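PDB 5U1T: separin from Saccharomyces cerevisiae, which cleaves the MCD1/SCC1 subunit of cohesin at the onset of anaphase as a caspase-like cysteine protease, and so triggers chromosome segregation. Local coordinates for residues 1431-1436 against 1467-1472; 1413-1418 against 1457-1462; 1490-1495 against 1515-1520. All coordinates share one frame; numbering follows the deposited sequence.

Overall arrangement
All three contacts pack a helix on the same mixed sheet of the caspase-like protease domain. Contacts 1 and 2 lie about 9 Å apart, centre to centre, and interlock along the chain: strand 1412-1416 leads into helix 1423-1436, and helix 1453-1461 leads into strand 1465-1469. These two strands pair directly, Ile1469 N lying 2.9 Å from Ile1415 O. Contact 3 follows in series, its centre about 16 Å from contact 1 and about 12 Å from contact 2; Tyr1468 N sits 3.1 Å from Phe1493 O. The side chains of Ile1469 and Leu1494 are about 9 and 10 Å from that of Cys1497, the active-site residue inferred by similarity.

Contact 1: residues 1431-1436 against 1467-1472; sequences GMFQKI and VYIGHG
Phe1433 reaches from its helix to strand 1467-1469 with the far end of its ring, where CZ lies 3.6 Å from CG2 of Val1467. The neighbouring ring atom CE2 is 4.0 Å from the same methyl, and it also meets CD1 of Ile1469 at 4.2 Å. Both methyls approach obliquely to the ring plane. The ring and the Val1467 side chain come from opposite directions and bridge backbones whose nearest CA atoms, those of Phe1433 and Val1467, stand 10.0 Å apart. With CG anti to its carbonyl carbon (chi1 -78°), the Phe1433 ring extends from the helix to the strand. Val1467 and Ile1469 alternate with Tyr1468, which points to the other face, the alternation of a beta strand that turns the two aliphatic residues to the helix side of this alpha/beta sheet. Helix 1423-1436 is part of the layer on that side, and Thr1425 and Phe1429, earlier in it, also touch Ile1469. On the neighbouring strand, Met1414 packs against Phe1433. The strand itself is held by backbone hydrogen bonds to Ile1415 on one flank and Phe1493 on the other. Where the chain leaves the strand, Tyr1468 OH donates a 2.8 Å hydrogen bond to His1471 O, tilted 26° from the carbonyl plane.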
loop_
_atom_site.group_PDB
_atom_site.type_symbol
_atom_site.label_atom_id
_atom_site.label_comp_id
_atom_site.label_asym_id
_atom_site.label_seq_id
_atom_site.Cartn_x
_atom_site.Cartn_y
_atom_site.Cartn_z
ATOM N N GLY A 1431 9.233 8.773 -61.287
ATOM C CA GLY A 1431 9.273 9.832 -62.280
ATOM C C GLY A 1431 8.821 11.210 -61.832
ATOM O O GLY A 1431 9.647 12.116 -61.724
ATOM N N MET A 1432 7.521 11.372 -61.577
ATOM C CA MET A 1432 6.956 12.680 -61.231
ATOM C C MET A 1432 7.518 13.278 -59.932
ATOM O O MET A 1432 7.750 14.488 -59.852
ATOM C CB MET A 1432 5.429 12.588 -61.133
ATOM C CG MET A 1432 4.772 13.783 -60.458
ATOM S SD MET A 1432 3.023 13.516 -60.116
ATOM C CE MET A 1432 2.330 13.801 -61.746
ATOM N N PHE A 1433 7.745 12.440 -58.922
ATOM C CA PHE A 1433 8.199 12.943 -57.627
ATOM C C PHE A 1433 9.601 13.545 -57.722
ATOM O O PHE A 1433 9.838 14.657 -57.246
ATOM C CB PHE A 1433 8.170 11.838 -56.561
ATOM C CG PHE A 1433 6.794 11.555 -56.014
ATOM C CD1 PHE A 1433 5.668 12.179 -56.552
ATOM C CD2 PHE A 1433 6.622 10.674 -54.956
ATOM C CE1 PHE A 1433 4.393 11.921 -56.043
ATOM C CE2 PHE A 1433 5.348 10.414 -54.447
ATOM C CZ PHE A 1433 4.237 11.039 -54.991
ATOM N N GLN A 1434 10.521 12.819 -58.348
ATOM C CA GLN A 1434 11.901 13.284 -58.452
ATOM C C GLN A 1434 11.981 14.545 -59.307
ATOM O O GLN A 1434 12.939 15.313 -59.203
ATOM C CB GLN A 1434 12.795 12.193 -59.039
ATOM C CG GLN A 1434 12.558 11.982 -60.530
ATOM C CD GLN A 1434 13.400 10.872 -61.124
ATOM O OE1 GLN A 1434 13.936 10.026 -60.396
ATOM N NE2 GLN A 1434 13.521 10.864 -62.458
ATOM N N LYS A 1435 10.981 14.746 -60.161
ATOM C CA LYS A 1435 10.908 15.937 -60.998
ATOM C C LYS A 1435 10.476 17.137 -60.181
ATOM O O LYS A 1435 10.972 18.242 -60.364
ATOM C CB LYS A 1435 9.939 15.731 -62.156
ATOM C CG LYS A 1435 10.442 14.807 -63.234
ATOM C CD LYS A 1435 9.321 14.503 -64.208
ATOM C CE LYS A 1435 9.816 13.784 -65.455
ATOM N NZ LYS A 1435 8.667 13.349 -66.298
ATOM N N ILE A 1436 9.538 16.916 -59.271
ATOM C CA ILE A 1436 9.042 18.005 -58.450
ATOM C C ILE A 1436 10.120 18.521 -57.488
ATOM O O ILE A 1436 10.208 19.723 -57.254
ATOM C CB ILE A 1436 7.776 17.587 -57.691
ATOM C CG1 ILE A 1436 6.596 17.591 -58.677
ATOM C CG2 ILE A 1436 7.501 18.552 -56.573
ATOM C CD1 ILE A 1436 5.303 17.008 -58.149
ATOM N N VAL A 1467 2.840 14.273 -48.931
ATOM C CA VAL A 1467 2.290 13.047 -49.511
ATOM C C VAL A 1467 3.159 11.840 -49.153
ATOM O O VAL A 1467 4.382 11.924 -49.144
ATOM C CB VAL A 1467 2.100 13.169 -51.049
ATOM C CG1 VAL A 1467 2.317 14.596 -51.500
ATOM C CG2 VAL A 1467 2.979 12.195 -51.816
ATOM N N TYR A 1468 2.501 10.728 -48.821
ATOM C CA TYR A 1468 3.159 9.545 -48.270
ATOM C C TYR A 1468 2.608 8.263 -48.876
ATOM O O TYR A 1468 1.426 8.003 -48.776
ATOM C CB TYR A 1468 2.989 9.515 -46.750
ATOM C CG TYR A 1468 3.403 8.219 -46.060
ATOM C CD1 TYR A 1468 2.503 7.166 -45.899
ATOM C CD2 TYR A 1468 4.676 8.063 -45.543
ATOM C CE1 TYR A 1468 2.874 5.989 -45.257
ATOM C CE2 TYR A 1468 5.054 6.892 -44.898
ATOM C CZ TYR A 1468 4.150 5.861 -44.755
ATOM O OH TYR A 1468 4.534 4.702 -44.113
ATOM N N ILE A 1469 3.474 7.454 -49.479
ATOM C CA ILE A 1469 3.071 6.159 -50.026
ATOM C C ILE A 1469 3.829 4.991 -49.363
ATOM O O ILE A 1469 5.039 4.863 -49.488
ATOM C CB ILE A 1469 3.290 6.111 -51.557
ATOM C CG1 ILE A 1469 2.688 7.348 -52.227
ATOM C CG2 ILE A 1469 2.717 4.835 -52.148
ATOM C CD1 ILE A 1469 2.655 7.274 -53.716
ATOM N N GLY A 1470 3.101 4.135 -48.665
ATOM C CA GLY A 1470 3.689 3.007 -47.969
ATOM C C GLY A 1470 2.668 2.591 -46.934
ATOM O O GLY A 1470 1.571 3.147 -46.934
ATOM N N HIS A 1471 2.993 1.649 -46.054
ATOM C CA HIS A 1471 1.990 1.167 -45.111
ATOM C C HIS A 1471 1.562 2.229 -44.120
ATOM O O HIS A 1471 2.391 2.976 -43.605
ATOM C CB HIS A 1471 2.479 -0.045 -44.342
ATOM C CG HIS A 1471 1.480 -0.567 -43.357
ATOM N ND1 HIS A 1471 1.419 -0.124 -42.050
ATOM C CD2 HIS A 1471 0.498 -1.493 -43.486
ATOM C CE1 HIS A 1471 0.449 -0.759 -41.417
ATOM N NE2 HIS A 1471 -0.122 -1.597 -42.263
ATOM N N GLY A 1472 0.251 2.277 -43.876
ATOM C CA GLY A 1472 -0.336 3.134 -42.866
ATOM C C GLY A 1472 -0.135 4.608 -43.121
ATOM O O GLY A 1472 -0.208 5.076 -44.253
#

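Contact 2: residues 1413-1418 against 1457-1462; sequences SMILNP and LKMLQN
Met1459 lies with its thioether chain along the side chains of Ser1413 and Ile1415, and it has the most surface buried by the contact. Its chain is extended beyond CG (chi2 -173°, chi3 159°), which carries each successive atom farther from the helix and over the strand. The middle of that chain meets Ser1413: CG is 3.4 Å from Ser1413 OG, and SD is 3.8 Å from Ser1413 CB. On its other partner, SD lies 3.9 Å from Ile1415 CD1, the two side chains crossing at a slant. The terminal CE comes to the backbone, 3.6 Å from Met1414 O, while the Met1414 side chain points to the opposite face of the strand. Ser1413 and Ile1415, two residues apart, therefore offer one face to the helix, and Met1414 turns to the face covered by helix 1423-1436. This is the three-layer alpha/beta/alpha arrangement of the caspase-like fold, with helices on both faces of one sheet. The short helix and strand axes approach to 9.1 Å, and their chain directions make an angle of 135°. An alanine in place of Met1459 is likely to open a gap over the strand, leaving Ile1415 CD1 and the Ser1413 side chain without the sulfur and methylene groups that pack on them. Ser1413 OG meets Met1459 by packing alone; its hydrogen-bond partner is OG of Ser1463, just beyond the helix. Gln1444 and Val1446 of the edge strand 1444-1447 also touch Met1459, so its side chain spans two adjacent strands, 1412-1416 and 1444-1447. On the other flank, Ser1413 forms a backbone hydrogen bond with Leu1465.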
loop_
_atom_site.group_PDB
_atom_site.type_symbol
_atom_site.label_atom_id
_atom_site.label_comp_id
_atom_site.label_asym_id
_atom_site.label_seq_id
_atom_site.Cartn_x
_atom_site.Cartn_y
_atom_site.Cartn_z
ATOM N N SER A 1413 6.568 18.031 -49.603
ATOM C CA SER A 1413 7.272 16.836 -49.110
ATOM C C SER A 1413 6.656 15.556 -49.652
ATOM O O SER A 1413 5.445 15.483 -49.864
ATOM C CB SER A 1413 7.259 16.773 -47.575
ATOM O OG SER A 1413 7.816 17.929 -46.982
ATOM N N MET A 1414 7.486 14.544 -49.861
ATOM C CA MET A 1414 6.987 13.253 -50.293
ATOM C C MET A 1414 7.826 12.123 -49.768
ATOM O O MET A 1414 9.031 12.260 -49.561
ATOM C CB MET A 1414 6.929 13.177 -51.802
ATOM C CG MET A 1414 7.904 14.091 -52.467
ATOM S SD MET A 1414 7.381 14.418 -54.146
ATOM C CE MET A 1414 5.614 14.491 -53.885
ATOM N N ILE A 1415 7.161 11.000 -49.546
ATOM C CA ILE A 1415 7.800 9.786 -49.076
ATOM C C ILE A 1415 7.304 8.653 -49.970
ATOM O O ILE A 1415 6.108 8.534 -50.210
ATOM C CB ILE A 1415 7.481 9.528 -47.593
ATOM C CG1 ILE A 1415 7.945 10.717 -46.749
ATOM C CG2 ILE A 1415 8.106 8.235 -47.119
ATOM C CD1 ILE A 1415 7.565 10.639 -45.311
ATOM N N LEU A 1416 8.213 7.845 -50.497
ATOM C CA LEU A 1416 7.826 6.822 -51.461
ATOM C C LEU A 1416 8.471 5.478 -51.156
ATOM O O LEU A 1416 9.690 5.359 -51.209
ATOM C CB LEU A 1416 8.201 7.269 -52.871
ATOM C CG LEU A 1416 7.744 6.362 -54.008
ATOM C CD1 LEU A 1416 6.251 6.135 -53.903
ATOM C CD2 LEU A 1416 8.102 6.976 -55.356
ATOM N N ASN A 1417 7.655 4.475 -50.828
ATOM C CA ASN A 1417 8.144 3.116 -50.576
ATOM C C ASN A 1417 9.216 3.105 -49.481
ATOM O O ASN A 1417 10.330 2.633 -49.700
ATOM C CB ASN A 1417 8.685 2.509 -51.890
ATOM C CG ASN A 1417 9.102 1.046 -51.761
ATOM O OD1 ASN A 1417 8.678 0.341 -50.856
ATOM N ND2 ASN A 1417 9.932 0.588 -52.692
ATOM N N PRO A 1418 8.872 3.607 -48.278
ATOM C CA PRO A 1418 9.878 3.825 -47.231
ATOM C C PRO A 1418 10.463 2.528 -46.715
ATOM O O PRO A 1418 11.193 2.546 -45.735
ATOM C CB PRO A 1418 9.091 4.524 -46.109
ATOM C CG PRO A 1418 7.719 4.787 -46.654
ATOM C CD PRO A 1418 7.509 3.806 -47.759
ATOM N N LEU A 1457 8.820 14.972 -39.087
ATOM C CA LEU A 1457 8.225 15.942 -38.185
ATOM C C LEU A 1457 8.433 17.343 -38.755
ATOM O O LEU A 1457 7.556 18.196 -38.659
ATOM C CB LEU A 1457 8.814 15.825 -36.781
ATOM C CG LEU A 1457 8.157 14.720 -35.951
ATOM C CD1 LEU A 1457 8.708 14.707 -34.557
ATOM C CD2 LEU A 1457 6.650 14.887 -35.902
ATOM N N LYS A 1458 9.591 17.575 -39.368
ATOM C CA LYS A 1458 9.848 18.874 -39.979
ATOM C C LYS A 1458 9.137 18.888 -41.322
ATOM O O LYS A 1458 8.625 19.920 -41.739
ATOM C CB LYS A 1458 11.369 19.170 -40.091
ATOM C CG LYS A 1458 12.093 18.881 -41.428
ATOM C CD LYS A 1458 13.614 19.109 -41.286
ATOM C CE LYS A 1458 14.120 18.539 -39.940
ATOM N NZ LYS A 1458 15.614 18.444 -39.733
ATOM N N MET A 1459 9.053 17.735 -41.977
ATOM C CA MET A 1459 8.272 17.652 -43.206
ATOM C C MET A 1459 6.840 18.102 -42.974
ATOM O O MET A 1459 6.311 18.914 -43.721
ATOM C CB MET A 1459 8.260 16.233 -43.756
ATOM C CG MET A 1459 9.386 15.905 -44.699
ATOM S SD MET A 1459 9.088 14.272 -45.399
ATOM C CE MET A 1459 10.115 14.357 -46.873
ATOM N N LEU A 1460 6.224 17.575 -41.924
ATOM C CA LEU A 1460 4.821 17.853 -41.653
ATOM C C LEU A 1460 4.564 19.314 -41.347
ATOM O O LEU A 1460 3.605 19.894 -41.852
ATOM C CB LEU A 1460 4.317 17.003 -40.490
ATOM C CG LEU A 1460 4.229 15.517 -40.799
ATOM C CD1 LEU A 1460 4.111 14.714 -39.506
ATOM C CD2 LEU A 1460 3.070 15.254 -41.741
ATOM N N GLN A 1461 5.411 19.908 -40.516
ATOM C CA GLN A 1461 5.143 21.252 -40.035
ATOM C C GLN A 1461 5.721 22.300 -40.949
ATOM O O GLN A 1461 5.563 23.487 -40.690
ATOM C CB GLN A 1461 5.706 21.448 -38.631
ATOM C CG GLN A 1461 5.108 20.553 -37.570
ATOM C CD GLN A 1461 5.960 20.531 -36.324
ATOM O OE1 GLN A 1461 6.424 21.564 -35.860
ATOM N NE2 GLN A 1461 6.195 19.346 -35.792
ATOM N N ASN A 1462 6.397 21.871 -42.011
ATOM C CA ASN A 1462 7.073 22.816 -42.905
ATOM C C ASN A 1462 6.838 22.546 -44.385
ATOM O O ASN A 1462 7.716 22.821 -45.214
ATOM C CB ASN A 1462 8.587 22.830 -42.632
ATOM C CG ASN A 1462 8.933 23.462 -41.296
ATOM O OD1 ASN A 1462 9.210 22.772 -40.316
ATOM N ND2 ASN A 1462 8.901 24.784 -41.250
#

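Contact 3: residues 1490-1495 against 1515-1520; sequences APSFLL and YTYLLG
Ser1492 and Leu1494 present their side chains to Tyr1517, which carries the helix side of this contact. Just ahead of the strand, Ala1490 contributes its carbonyl: Ser1492 OG donates a 2.8 Å hydrogen bond to Ala1490 O, with a C=O...donor angle of 150°. That bond helps fix the hydroxyl, which lies beside the backbone N (chi1 -54°). From there Ser1492 OG sits at the edge of the tyrosine ring, near its plane, 3.5 Å from Tyr1517 CE2, a packing contact without a hydrogen bond between the two side chains. Phe1493, next along the strand, belongs to the other face and packs on Leu1544 and Met1548 of helix 1534-1548. The segments are parts of a beta-alpha-beta unit in which strand 1492-1494, helix 1513-1519 and strand 1524-1528 follow one another, the two strands being parallel neighbours in the sheet. Leu1494 then turns back toward the helix, with CD2 over one face of the Tyr1517 ring, 4.2 Å from CE1. Its other methyl, CD1, is 3.7 Å from Tyr1517 CE2 and 3.8 Å from CZ. Leu1494 is the centre of an inverse gamma turn, three residues before Cys1497, the probable catalytic cysteine, and Leu1494 O accepts a hydrogen bond from Ser1499 OG. Beyond the ring, the phenol of Tyr1517 is hydrogen-bonded through OH to Gly1473 O.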
loop_
_atom_site.group_PDB
_atom_site.type_symbol
_atom_site.label_atom_id
_atom_site.label_comp_id
_atom_site.label_asym_id
_atom_site.label_seq_id
_atom_site.Cartn_x
_atom_site.Cartn_y
_atom_site.Cartn_z
ATOM N N ALA A 1490 0.785 20.048 -42.621
ATOM C CA ALA A 1490 0.478 20.141 -44.035
ATOM C C ALA A 1490 -0.656 19.203 -44.397
ATOM O O ALA A 1490 -0.750 18.106 -43.846
ATOM C CB ALA A 1490 1.718 19.823 -44.877
ATOM N N PRO A 1491 -1.515 19.639 -45.329
ATOM C CA PRO A 1491 -2.494 18.764 -45.981
ATOM C C PRO A 1491 -1.829 17.452 -46.386
ATOM O O PRO A 1491 -0.861 17.476 -47.132
ATOM C CB PRO A 1491 -2.927 19.578 -47.204
ATOM C CG PRO A 1491 -2.777 20.997 -46.772
ATOM C CD PRO A 1491 -1.578 21.021 -45.844
ATOM N N SER A 1492 -2.313 16.323 -45.894
ATOM C CA SER A 1492 -1.608 15.069 -46.113
ATOM C C SER A 1492 -2.363 14.063 -46.984
ATOM O O SER A 1492 -3.548 13.810 -46.779
ATOM C CB SER A 1492 -1.273 14.438 -44.767
ATOM O OG SER A 1492 -0.568 15.357 -43.957
ATOM N N PHE A 1493 -1.663 13.505 -47.967
ATOM C CA PHE A 1493 -2.165 12.365 -48.729
ATOM C C PHE A 1493 -1.583 11.057 -48.162
ATOM O O PHE A 1493 -0.566 10.562 -48.646
ATOM C CB PHE A 1493 -1.818 12.499 -50.223
ATOM C CG PHE A 1493 -2.591 13.572 -50.943
ATOM C CD1 PHE A 1493 -3.949 13.447 -51.152
ATOM C CD2 PHE A 1493 -1.960 14.697 -51.426
ATOM C CE1 PHE A 1493 -4.662 14.433 -51.819
ATOM C CE2 PHE A 1493 -2.677 15.685 -52.097
ATOM C CZ PHE A 1493 -4.025 15.551 -52.288
ATOM N N LEU A 1494 -2.216 10.515 -47.129
ATOM C CA LEU A 1494 -1.786 9.248 -46.535
ATOM C C LEU A 1494 -2.189 8.061 -47.411
ATOM O O LEU A 1494 -3.018 7.243 -47.008
ATOM C CB LEU A 1494 -2.395 9.078 -45.129
ATOM C CG LEU A 1494 -1.632 9.550 -43.893
ATOM C CD1 LEU A 1494 -1.390 11.027 -43.939
ATOM C CD2 LEU A 1494 -2.381 9.185 -42.627
ATOM N N LEU A 1495 -1.621 7.956 -48.605
ATOM C CA LEU A 1495 -2.072 6.938 -49.562
ATOM C C LEU A 1495 -1.498 5.538 -49.287
ATOM O O LEU A 1495 -0.797 4.978 -50.131
ATOM C CB LEU A 1495 -1.713 7.357 -50.989
ATOM C CG LEU A 1495 -1.850 8.841 -51.344
ATOM C CD1 LEU A 1495 -1.369 9.139 -52.774
ATOM C CD2 LEU A 1495 -3.280 9.290 -51.154
ATOM N N TYR A 1515 -7.203 10.750 -36.650
ATOM C CA TYR A 1515 -7.513 11.692 -35.593
ATOM C C TYR A 1515 -6.277 12.398 -35.097
ATOM O O TYR A 1515 -6.347 13.528 -34.654
ATOM C CB TYR A 1515 -8.112 10.976 -34.392
ATOM C CG TYR A 1515 -9.568 10.636 -34.489
ATOM C CD1 TYR A 1515 -10.340 11.084 -35.526
ATOM C CD2 TYR A 1515 -10.163 9.850 -33.535
ATOM C CE1 TYR A 1515 -11.670 10.756 -35.608
ATOM C CE2 TYR A 1515 -11.487 9.520 -33.609
ATOM C CZ TYR A 1515 -12.231 9.980 -34.644
ATOM O OH TYR A 1515 -13.546 9.651 -34.701
ATOM N N THR A 1516 -5.143 11.721 -35.136
ATOM C CA THR A 1516 -3.930 12.343 -34.660
ATOM C C THR A 1516 -3.531 13.511 -35.539
ATOM O O THR A 1516 -3.168 14.549 -35.033
ATOM C CB THR A 1516 -2.785 11.353 -34.467
ATOM O OG1 THR A 1516 -2.097 11.181 -35.693
ATOM C CG2 THR A 1516 -3.304 10.044 -34.028
ATOM N N TYR A 1517 -3.625 13.361 -36.847
ATOM C CA TYR A 1517 -3.278 14.454 -37.720
ATOM C C TYR A 1517 -4.196 15.606 -37.458
ATOM O O TYR A 1517 -3.756 16.724 -37.335
ATOM C CB TYR A 1517 -3.362 14.058 -39.170
ATOM C CG TYR A 1517 -2.148 13.353 -39.677
ATOM C CD1 TYR A 1517 -1.767 12.152 -39.151
ATOM C CD2 TYR A 1517 -1.393 13.880 -40.692
ATOM C CE1 TYR A 1517 -0.664 11.489 -39.618
ATOM C CE2 TYR A 1517 -0.285 13.225 -41.161
ATOM C CZ TYR A 1517 0.070 12.029 -40.617
ATOM O OH TYR A 1517 1.170 11.368 -41.068
ATOM N N LEU A 1518 -5.482 15.345 -37.364
ATOM C CA LEU A 1518 -6.406 16.443 -37.123
ATOM C C LEU A 1518 -5.972 17.216 -35.893
ATOM O O LEU A 1518 -6.000 18.446 -35.874
ATOM C CB LEU A 1518 -7.830 15.923 -36.962
ATOM C CG LEU A 1518 -8.500 15.533 -38.275
ATOM C CD1 LEU A 1518 -9.874 14.898 -38.054
ATOM C CD2 LEU A 1518 -8.607 16.766 -39.130
ATOM N N LEU A 1519 -5.539 16.480 -34.875
ATOM C CA LEU A 1519 -5.134 17.092 -33.620
ATOM C C LEU A 1519 -3.789 17.816 -33.742
ATOM O O LEU A 1519 -3.495 18.723 -32.969
ATOM C CB LEU A 1519 -5.075 16.042 -32.514
ATOM C CG LEU A 1519 -6.442 15.541 -32.057
ATOM C CD1 LEU A 1519 -6.275 14.488 -30.978
ATOM C CD2 LEU A 1519 -7.270 16.710 -31.552
ATOM N N GLY A 1520 -2.980 17.418 -34.717
ATOM C CA GLY A 1520 -1.763 18.144 -35.036
ATOM C C GLY A 1520 -2.024 19.426 -35.810
ATOM O O GLY A 1520 -1.101 20.185 -36.106
#